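Long-range contact in subtilase cytotoxin, subunit B (Escherichia coli, PDB 3DWA), which forms the pentameric B subunit of an AB5 toxin and probably binds host cell-surface glycans, among them one of non-human origin: residues R7-F19 and L65-E79. Numbering follows the deposited sequence.
Sequences RDGMFSGVVITQF and LYFYTTGQPVRIYYE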
ATOM      1  N   ARG C   7     -11.794  26.809  13.429  1.00 30.27           N
ATOM      2  CA  ARG C   7     -13.187  26.431  13.137  1.00 31.56           C
ATOM      3  C   ARG C   7     -13.460  25.154  13.893  1.00 29.65           C
ATOM      4  O   ARG C   7     -12.535  24.550  14.381  1.00 29.92           O
ATOM      5  CB  ARG C   7     -13.408  26.177  11.624  1.00 31.79           C
ATOM      6  CG  ARG C   7     -13.447  27.431  10.746  1.00 35.29           C
ATOM      7  CD  ARG C   7     -13.193  27.104   9.277  1.00 36.56           C
ATOM      8  NE  ARG C   7     -14.236  26.218   8.722  1.00 43.95           N
ATOM      9  CZ  ARG C   7     -15.466  26.608   8.391  1.00 48.50           C
ATOM     10  NH1 ARG C   7     -15.840  27.879   8.546  1.00 50.42           N
ATOM     11  NH2 ARG C   7     -16.341  25.730   7.904  1.00 50.77           N
ATOM     12  N   ASP C   8     -14.721  24.745  13.995  1.00 29.36           N
ATOM     13  CA  ASP C   8     -15.077  23.433  14.532  1.00 28.85           C
ATOM     14  C   ASP C   8     -14.553  22.345  13.550  1.00 27.39           C
ATOM     15  O   ASP C   8     -14.810  22.441  12.333  1.00 27.14           O
ATOM     16  CB  ASP C   8     -16.607  23.267  14.645  1.00 30.02           C
ATOM     17  CG  ASP C   8     -17.241  24.108  15.771  1.00 34.72           C
ATOM     18  OD1 ASP C   8     -16.539  24.500  16.755  1.00 37.77           O
ATOM     19  OD2 ASP C   8     -18.475  24.356  15.651  1.00 40.55           O
ATOM     20  N   GLY C   9     -13.854  21.311  14.028  1.00 25.51           N
ATOM     21  CA  GLY C   9     -13.494  21.050  15.417  1.00 24.66           C
ATOM     22  C   GLY C   9     -12.400  19.989  15.423  1.00 25.04           C
ATOM     23  O   GLY C   9     -11.935  19.525  14.365  1.00 24.70           O
HETATM   24  N   MSE C  10     -12.012  19.558  16.604  1.00 24.67           N
HETATM   25  CA  MSE C  10     -11.072  18.452  16.719  1.00 26.79           C
HETATM   26  C   MSE C  10     -11.390  17.713  18.002  1.00 25.67           C
HETATM   27  O   MSE C  10     -12.028  18.277  18.880  1.00 24.69           O
HETATM   28  CB  MSE C  10      -9.647  18.985  16.769  1.00 25.60           C
HETATM   29  CG  MSE C  10      -9.471  19.978  17.870  1.00 26.20           C
HETATM   30 SE   MSE C  10      -7.665  20.562  17.857  1.00 36.85          SE
HETATM   31  CE  MSE C  10      -7.564  21.567  19.522  1.00 26.91           C
ATOM     32  N   PHE C  11     -10.980  16.447  18.101  1.00 25.57           N
ATOM     33  CA  PHE C  11     -11.076  15.708  19.356  1.00 25.37           C
ATOM     34  C   PHE C  11      -9.728  15.085  19.570  1.00 24.77           C
ATOM     35  O   PHE C  11      -9.212  14.407  18.658  1.00 24.56           O
ATOM     36  CB  PHE C  11     -12.168  14.631  19.286  1.00 28.11           C
ATOM     37  CG  PHE C  11     -13.566  15.192  19.329  1.00 29.29           C
ATOM     38  CD1 PHE C  11     -14.087  15.698  20.506  1.00 33.27           C
ATOM     39  CD2 PHE C  11     -14.324  15.266  18.193  1.00 34.10           C
ATOM     40  CE1 PHE C  11     -15.369  16.239  20.553  1.00 35.81           C
ATOM     41  CE2 PHE C  11     -15.609  15.803  18.232  1.00 35.05           C
ATOM     42  CZ  PHE C  11     -16.122  16.299  19.425  1.00 34.77           C
ATOM     43  N   SER C  12      -9.136  15.340  20.741  1.00 22.64           N
ATOM     44  CA  SER C  12      -7.802  14.846  21.038  1.00 22.16           C
ATOM     45  C   SER C  12      -7.870  13.610  21.897  1.00 22.02           C
ATOM     46  O   SER C  12      -8.896  13.410  22.599  1.00 22.34           O
ATOM     47  CB  SER C  12      -6.948  15.901  21.727  1.00 21.35           C
ATOM     48  OG  SER C  12      -6.945  17.063  20.956  1.00 21.42           O
ATOM     49  N   GLY C  13      -6.788  12.805  21.836  1.00 20.76           N
ATOM     50  CA  GLY C  13      -6.657  11.543  22.594  1.00 21.38           C
ATOM     51  C   GLY C  13      -7.751  10.498  22.335  1.00 21.44           C
ATOM     52  O   GLY C  13      -8.235   9.802  23.269  1.00 22.93           O
ATOM     53  N   VAL C  14      -8.144  10.393  21.080  1.00 19.58           N
ATOM     54  CA  VAL C  14      -9.153   9.483  20.612  1.00 20.10           C
ATOM     55  C   VAL C  14      -8.527   8.157  20.177  1.00 20.51           C
ATOM     56  O   VAL C  14      -7.498   8.148  19.470  1.00 21.03           O
ATOM     57  CB  VAL C  14      -9.843  10.171  19.396  1.00 21.62           C
ATOM     58  CG1 VAL C  14     -10.803   9.268  18.637  1.00 20.90           C
ATOM     59  CG2 VAL C  14     -10.515  11.454  19.882  1.00 24.74           C
ATOM     60  N   VAL C  15      -9.134   7.033  20.554  1.00 19.45           N
ATOM     61  CA  VAL C  15      -8.691   5.724  20.060  1.00 18.91           C
ATOM     62  C   VAL C  15      -9.717   5.333  18.998  1.00 19.42           C
ATOM     63  O   VAL C  15     -10.937   5.355  19.267  1.00 17.30           O
ATOM     64  CB  VAL C  15      -8.589   4.663  21.219  1.00 19.99           C
ATOM     65  CG1 VAL C  15      -8.432   3.247  20.648  1.00 19.34           C
ATOM     66  CG2 VAL C  15      -7.442   4.995  22.195  1.00 17.52           C
ATOM     67  N   ILE C  16      -9.244   5.078  17.766  1.00 19.95           N
ATOM     68  CA  ILE C  16     -10.153   4.687  16.670  1.00 20.75           C
ATOM     69  C   ILE C  16     -10.560   3.252  16.927  1.00 21.21           C
ATOM     70  O   ILE C  16      -9.732   2.364  16.930  1.00 22.59           O
ATOM     71  CB  ILE C  16      -9.529   4.848  15.209  1.00 20.13           C
ATOM     72  CG1 ILE C  16      -9.158   6.317  14.941  1.00 21.76           C
ATOM     73  CG2 ILE C  16     -10.510   4.258  14.105  1.00 19.51           C
ATOM     74  CD1 ILE C  16      -8.245   6.570  13.650  1.00 21.72           C
ATOM     75  N   THR C  17     -11.839   3.038  17.144  1.00 22.15           N
ATOM     76  CA  THR C  17     -12.361   1.750  17.593  1.00 23.86           C
ATOM     77  C   THR C  17     -13.238   1.035  16.551  1.00 23.15           C
ATOM     78  O   THR C  17     -13.436  -0.169  16.649  1.00 23.89           O
ATOM     79  CB  THR C  17     -13.196   1.938  18.900  1.00 24.13           C
ATOM     80  OG1 THR C  17     -14.236   2.900  18.674  1.00 26.32           O
ATOM     81  CG2 THR C  17     -12.308   2.472  20.028  1.00 23.70           C
ATOM     82  N   GLN C  18     -13.781   1.764  15.584  1.00 22.09           N
ATOM     83  CA  GLN C  18     -14.639   1.129  14.551  1.00 22.59           C
ATOM     84  C   GLN C  18     -14.313   1.699  13.176  1.00 21.59           C
ATOM     85  O   GLN C  18     -13.903   2.853  13.043  1.00 21.16           O
ATOM     86  CB  GLN C  18     -16.157   1.313  14.806  1.00 23.05           C
ATOM     87  CG  GLN C  18     -16.702   0.859  16.196  1.00 27.51           C
ATOM     88  CD  GLN C  18     -16.593  -0.642  16.427  1.00 33.45           C
ATOM     89  OE1 GLN C  18     -16.839  -1.466  15.523  1.00 35.69           O
ATOM     90  NE2 GLN C  18     -16.190  -1.008  17.635  1.00 30.53           N
ATOM     91  N   PHE C  19     -14.533   0.884  12.158  1.00 21.19           N
ATOM     92  CA  PHE C  19     -14.149   1.225  10.781  1.00 20.62           C
ATOM     93  C   PHE C  19     -15.256   0.699   9.829  1.00 20.76           C
ATOM     94  O   PHE C  19     -15.662  -0.431   9.951  1.00 20.63           O
ATOM     95  CB  PHE C  19     -12.809   0.564  10.476  1.00 19.86           C
ATOM     96  CG  PHE C  19     -11.937   1.370   9.563  1.00 21.84           C
ATOM     97  CD1 PHE C  19     -10.865   2.071  10.077  1.00 19.55           C
ATOM     98  CD2 PHE C  19     -12.198   1.421   8.188  1.00 21.27           C
ATOM     99  CE1 PHE C  19     -10.044   2.837   9.233  1.00 23.60           C
ATOM    100  CE2 PHE C  19     -11.384   2.155   7.337  1.00 23.93           C
ATOM    101  CZ  PHE C  19     -10.303   2.866   7.859  1.00 19.24           C
ATOM    102  N   LEU C  65      -6.583   3.724   8.988  1.00 16.58           N
ATOM    103  CA  LEU C  65      -6.428   2.286   9.111  1.00 16.26           C
ATOM    104  C   LEU C  65      -5.184   1.903   9.905  1.00 15.62           C
ATOM    105  O   LEU C  65      -5.244   0.981  10.772  1.00 16.85           O
ATOM    106  CB  LEU C  65      -6.508   1.558   7.746  1.00 15.78           C
ATOM    107  CG  LEU C  65      -6.465   0.012   7.828  1.00 17.07           C
ATOM    108  CD1 LEU C  65      -7.682  -0.550   8.605  1.00 18.06           C
ATOM    109  CD2 LEU C  65      -6.362  -0.736   6.456  1.00 15.28           C
ATOM    110  N   TYR C  66      -4.082   2.608   9.661  1.00 15.27           N
ATOM    111  CA  TYR C  66      -2.876   2.495  10.495  1.00 16.00           C
ATOM    112  C   TYR C  66      -3.170   2.681  12.014  1.00 16.99           C
ATOM    113  O   TYR C  66      -2.808   1.844  12.850  1.00 17.43           O
ATOM    114  CB  TYR C  66      -1.818   3.522  10.037  1.00 16.00           C
ATOM    115  CG  TYR C  66      -0.527   3.422  10.788  1.00 17.97           C
ATOM    116  CD1 TYR C  66       0.485   2.554  10.351  1.00 20.47           C
ATOM    117  CD2 TYR C  66      -0.315   4.160  11.973  1.00 19.31           C
ATOM    118  CE1 TYR C  66       1.715   2.459  11.058  1.00 18.19           C
ATOM    119  CE2 TYR C  66       0.881   4.050  12.699  1.00 19.55           C
ATOM    120  CZ  TYR C  66       1.883   3.195  12.233  1.00 19.66           C
ATOM    121  OH  TYR C  66       3.062   3.093  12.916  1.00 17.25           O
ATOM    122  N   PHE C  67      -3.791   3.802  12.370  1.00 17.10           N
ATOM    123  CA  PHE C  67      -4.072   4.152  13.757  1.00 17.01           C
ATOM    124  C   PHE C  67      -5.125   3.234  14.396  1.00 17.55           C
ATOM    125  O   PHE C  67      -5.082   2.938  15.586  1.00 17.88           O
ATOM    126  CB  PHE C  67      -4.560   5.618  13.817  1.00 17.08           C
ATOM    127  CG  PHE C  67      -3.484   6.624  13.651  1.00 16.27           C
ATOM    128  CD1 PHE C  67      -2.195   6.395  14.144  1.00 19.33           C
ATOM    129  CD2 PHE C  67      -3.757   7.859  13.068  1.00 17.81           C
ATOM    130  CE1 PHE C  67      -1.207   7.375  14.043  1.00 21.17           C
ATOM    131  CE2 PHE C  67      -2.771   8.817  12.958  1.00 17.51           C
ATOM    132  CZ  PHE C  67      -1.486   8.577  13.450  1.00 16.92           C
ATOM    133  N   TYR C  68      -6.085   2.771  13.604  1.00 18.37           N
ATOM    134  CA  TYR C  68      -6.975   1.696  14.049  1.00 18.06           C
ATOM    135  C   TYR C  68      -6.170   0.451  14.495  1.00 19.39           C
ATOM    136  O   TYR C  68      -6.508  -0.203  15.518  1.00 17.64           O
ATOM    137  CB  TYR C  68      -7.975   1.311  12.952  1.00 18.40           C
ATOM    138  CG  TYR C  68      -8.841   0.111  13.301  1.00 20.39           C
ATOM    139  CD1 TYR C  68      -9.903   0.223  14.233  1.00 18.35           C
ATOM    140  CD2 TYR C  68      -8.632  -1.129  12.685  1.00 19.96           C
ATOM    141  CE1 TYR C  68     -10.711  -0.878  14.560  1.00 17.39           C
ATOM    142  CE2 TYR C  68      -9.438  -2.232  13.018  1.00 21.90           C
ATOM    143  CZ  TYR C  68     -10.472  -2.091  13.970  1.00 20.62           C
ATOM    144  OH  TYR C  68     -11.254  -3.190  14.302  1.00 21.46           O
ATOM    145  N   THR C  69      -5.165   0.095  13.688  1.00 18.65           N
ATOM    146  CA  THR C  69      -4.305  -1.057  13.926  1.00 19.22           C
ATOM    147  C   THR C  69      -3.450  -0.892  15.188  1.00 20.24           C
ATOM    148  O   THR C  69      -3.369  -1.833  15.979  1.00 21.59           O
ATOM    149  CB  THR C  69      -3.384  -1.349  12.719  1.00 19.73           C
ATOM    150  OG1 THR C  69      -4.159  -1.372  11.503  1.00 18.97           O
ATOM    151  CG2 THR C  69      -2.657  -2.693  12.887  1.00 19.52           C
ATOM    152  N   THR C  70      -2.784   0.256  15.360  1.00 19.65           N
ATOM    153  CA  THR C  70      -1.935   0.458  16.531  1.00 19.61           C
ATOM    154  C   THR C  70      -2.748   0.642  17.844  1.00 19.93           C
ATOM    155  O   THR C  70      -2.257   0.325  18.927  1.00 20.30           O
ATOM    156  CB  THR C  70      -0.951   1.637  16.390  1.00 19.25           C
ATOM    157  OG1 THR C  70      -1.680   2.853  16.333  1.00 18.92           O
ATOM    158  CG2 THR C  70      -0.002   1.500  15.145  1.00 19.15           C
ATOM    159  N   GLY C  71      -3.971   1.165  17.736  1.00 19.11           N
ATOM    160  CA  GLY C  71      -4.762   1.480  18.919  1.00 19.63           C
ATOM    161  C   GLY C  71      -4.284   2.707  19.677  1.00 20.24           C
ATOM    162  O   GLY C  71      -4.769   2.983  20.774  1.00 20.28           O
ATOM    163  N   GLN C  72      -3.303   3.411  19.109  1.00 19.96           N
ATOM    164  CA  GLN C  72      -2.768   4.714  19.592  1.00 20.23           C
ATOM    165  C   GLN C  72      -3.800   5.774  19.777  1.00 19.20           C
ATOM    166  O   GLN C  72      -4.700   5.863  18.942  1.00 20.16           O
ATOM    167  CB  GLN C  72      -1.958   5.358  18.473  1.00 20.65           C
ATOM    168  CG  GLN C  72      -0.665   5.108  18.511  1.00 24.29           C
ATOM    169  CD  GLN C  72       0.006   5.653  17.238  1.00 28.77           C
ATOM    170  OE1 GLN C  72       0.083   4.949  16.189  1.00 23.37           O
ATOM    171  NE2 GLN C  72       0.557   6.870  17.354  1.00 20.56           N
ATOM    172  N   PRO C  73      -3.613   6.652  20.801  1.00 19.10           N
ATOM    173  CA  PRO C  73      -4.506   7.787  20.953  1.00 19.20           C
ATOM    174  C   PRO C  73      -4.088   8.876  19.938  1.00 19.35           C
ATOM    175  O   PRO C  73      -2.912   9.181  19.846  1.00 19.35           O
ATOM    176  CB  PRO C  73      -4.238   8.241  22.398  1.00 19.09           C
ATOM    177  CG  PRO C  73      -2.750   7.883  22.622  1.00 19.37           C
ATOM    178  CD  PRO C  73      -2.601   6.573  21.880  1.00 17.01           C
ATOM    179  N   VAL C  74      -5.049   9.418  19.195  1.00 19.06           N
ATOM    180  CA  VAL C  74      -4.811  10.328  18.060  1.00 19.67           C
ATOM    181  C   VAL C  74      -5.806  11.513  18.139  1.00 20.27           C
ATOM    182  O   VAL C  74      -6.785  11.470  18.900  1.00 20.42           O
ATOM    183  CB  VAL C  74      -4.887   9.594  16.672  1.00 19.22           C
ATOM    184  CG1 VAL C  74      -3.841   8.448  16.639  1.00 18.74           C
ATOM    185  CG2 VAL C  74      -6.316   9.036  16.408  1.00 16.92           C
ATOM    186  N   ARG C  75      -5.511  12.575  17.402  1.00 20.25           N
ATOM    187  CA  ARG C  75      -6.420  13.698  17.251  1.00 20.06           C
ATOM    188  C   ARG C  75      -7.128  13.490  15.944  1.00 20.78           C
ATOM    189  O   ARG C  75      -6.468  13.224  14.941  1.00 19.56           O
ATOM    190  CB  ARG C  75      -5.635  15.001  17.173  1.00 19.60           C
ATOM    191  CG  ARG C  75      -6.480  16.243  16.838  1.00 19.64           C
ATOM    192  CD  ARG C  75      -5.688  17.491  17.081  1.00 20.72           C
ATOM    193  NE  ARG C  75      -5.427  17.747  18.502  1.00 24.88           N
ATOM    194  CZ  ARG C  75      -4.594  18.706  18.945  1.00 26.00           C
ATOM    195  NH1 ARG C  75      -3.946  19.493  18.080  1.00 24.85           N
ATOM    196  NH2 ARG C  75      -4.393  18.883  20.250  1.00 22.81           N
ATOM    197  N   ILE C  76      -8.456  13.598  15.980  1.00 20.96           N
ATOM    198  CA  ILE C  76      -9.307  13.594  14.805  1.00 22.57           C
ATOM    199  C   ILE C  76      -9.702  15.029  14.535  1.00 23.34           C
ATOM    200  O   ILE C  76     -10.235  15.700  15.422  1.00 22.79           O
ATOM    201  CB  ILE C  76     -10.584  12.681  15.005  1.00 23.66           C
ATOM    202  CG1 ILE C  76     -10.261  11.219  14.642  1.00 26.57           C
ATOM    203  CG2 ILE C  76     -11.678  13.022  14.024  1.00 23.99           C
ATOM    204  CD1 ILE C  76      -9.289  10.552  15.513  1.00 33.45           C
ATOM    205  N   TYR C  77      -9.425  15.498  13.316  1.00 22.74           N
ATOM    206  CA  TYR C  77      -9.878  16.806  12.824  1.00 22.40           C
ATOM    207  C   TYR C  77     -11.052  16.630  11.908  1.00 22.92           C
ATOM    208  O   TYR C  77     -10.993  15.833  10.967  1.00 22.37           O
ATOM    209  CB  TYR C  77      -8.797  17.453  11.991  1.00 21.01           C
ATOM    210  CG  TYR C  77      -7.547  17.824  12.699  1.00 18.81           C
ATOM    211  CD1 TYR C  77      -7.376  19.107  13.225  1.00 15.72           C
ATOM    212  CD2 TYR C  77      -6.495  16.912  12.817  1.00 17.79           C
ATOM    213  CE1 TYR C  77      -6.161  19.457  13.860  1.00 16.05           C
ATOM    214  CE2 TYR C  77      -5.309  17.253  13.434  1.00 17.77           C
ATOM    215  CZ  TYR C  77      -5.145  18.535  13.941  1.00 19.40           C
ATOM    216  OH  TYR C  77      -3.964  18.834  14.563  1.00 20.36           O
ATOM    217  N   TYR C  78     -12.128  17.379  12.158  1.00 23.64           N
ATOM    218  CA  TYR C  78     -13.376  17.154  11.448  1.00 24.81           C
ATOM    219  C   TYR C  78     -14.065  18.481  11.075  1.00 25.11           C
ATOM    220  O   TYR C  78     -13.802  19.521  11.657  1.00 25.09           O
ATOM    221  CB  TYR C  78     -14.313  16.238  12.282  1.00 24.89           C
ATOM    222  CG  TYR C  78     -14.899  16.943  13.508  1.00 25.89           C
ATOM    223  CD1 TYR C  78     -16.143  17.550  13.445  1.00 26.50           C
ATOM    224  CD2 TYR C  78     -14.182  17.039  14.695  1.00 25.57           C
ATOM    225  CE1 TYR C  78     -16.679  18.231  14.543  1.00 26.85           C
ATOM    226  CE2 TYR C  78     -14.703  17.715  15.815  1.00 24.61           C
ATOM    227  CZ  TYR C  78     -15.946  18.318  15.718  1.00 26.96           C
ATOM    228  OH  TYR C  78     -16.488  18.975  16.794  1.00 28.59           O
ATOM    229  N   GLU C  79     -14.952  18.419  10.097  1.00 26.91           N
ATOM    230  CA  GLU C  79     -15.807  19.540   9.779  1.00 29.02           C
ATOM    231  C   GLU C  79     -17.270  19.100   9.796  1.00 28.58           C
ATOM    232  O   GLU C  79     -17.655  18.262   9.005  1.00 28.43           O
ATOM    233  CB  GLU C  79     -15.460  20.134   8.438  1.00 29.15           C
ATOM    234  CG  GLU C  79     -16.484  21.111   8.021  1.00 35.42           C
ATOM    235  CD  GLU C  79     -15.927  22.170   7.161  1.00 41.85           C
ATOM    236  OE1 GLU C  79     -16.003  22.014   5.912  1.00 43.50           O
ATOM    237  OE2 GLU C  79     -15.380  23.135   7.753  1.00 46.97           O
TER
HETATM  238  O   HOH W   1     -14.514  20.022  18.895  1.00 53.24           O
HETATM  239  O   HOH W   2      -6.442   4.736  17.283  1.00 16.24           O
HETATM  240  O   HOH W   3      -7.905   0.633  17.564  1.00 17.72           O
HETATM  241  O   HOH W   4     -13.166  -2.914  16.019  1.00 29.08           O
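Phe11 and Ile76 pair as hydrogen-bonded neighbours where strand 10-12 runs antiparallel to strand 73-79, in the curled beta-barrel of an OB-fold, as in other AB5 toxin B pentamers. A G1 beta bulge, with Gly13 and Val14 both facing Val74, turns the chain into strand 14-19, which crosses helix 65-70 at about a right angle. Aliphatic side chains pack closely here: Ile16 drives CD1 against Phe67 CB (3.8 Å) and lays CG2 beside Tyr68 CB, while Ile76 CD1 meets Val14 CG1 at 3.7 Å. Farther along, Leu65 CD1 lies over one face of the Phe19 ring, near its rim. Backbone polar atoms meet through water instead: one water joins Ile16 N to Phe67 O and Gln72 O, another Ile16 O to Tyr68 O, a third Thr17 O to Tyr68 OH, which also bonds Gln72 of a neighbouring subunit. Before the bulge, the Phe11 and Tyr78 rings are nearly parallel (8°) but so displaced that they meet mainly at their rims, Phe11 CE2 to Tyr78 CE2 at 3.2 Å. At the exposed end, Arg7 NH2 forms a salt bridge to Glu79 OE2 (2.8 Å) from above the carboxylate plane; Arg114 makes another to that oxygen. Met10 SE lies over one face of the Arg75 guanidinium, while Arg75, bent at chi3 (-69°), grips Ser12 OG side-on, through NE at 3.0 Å and NH2 at 3.2 Å.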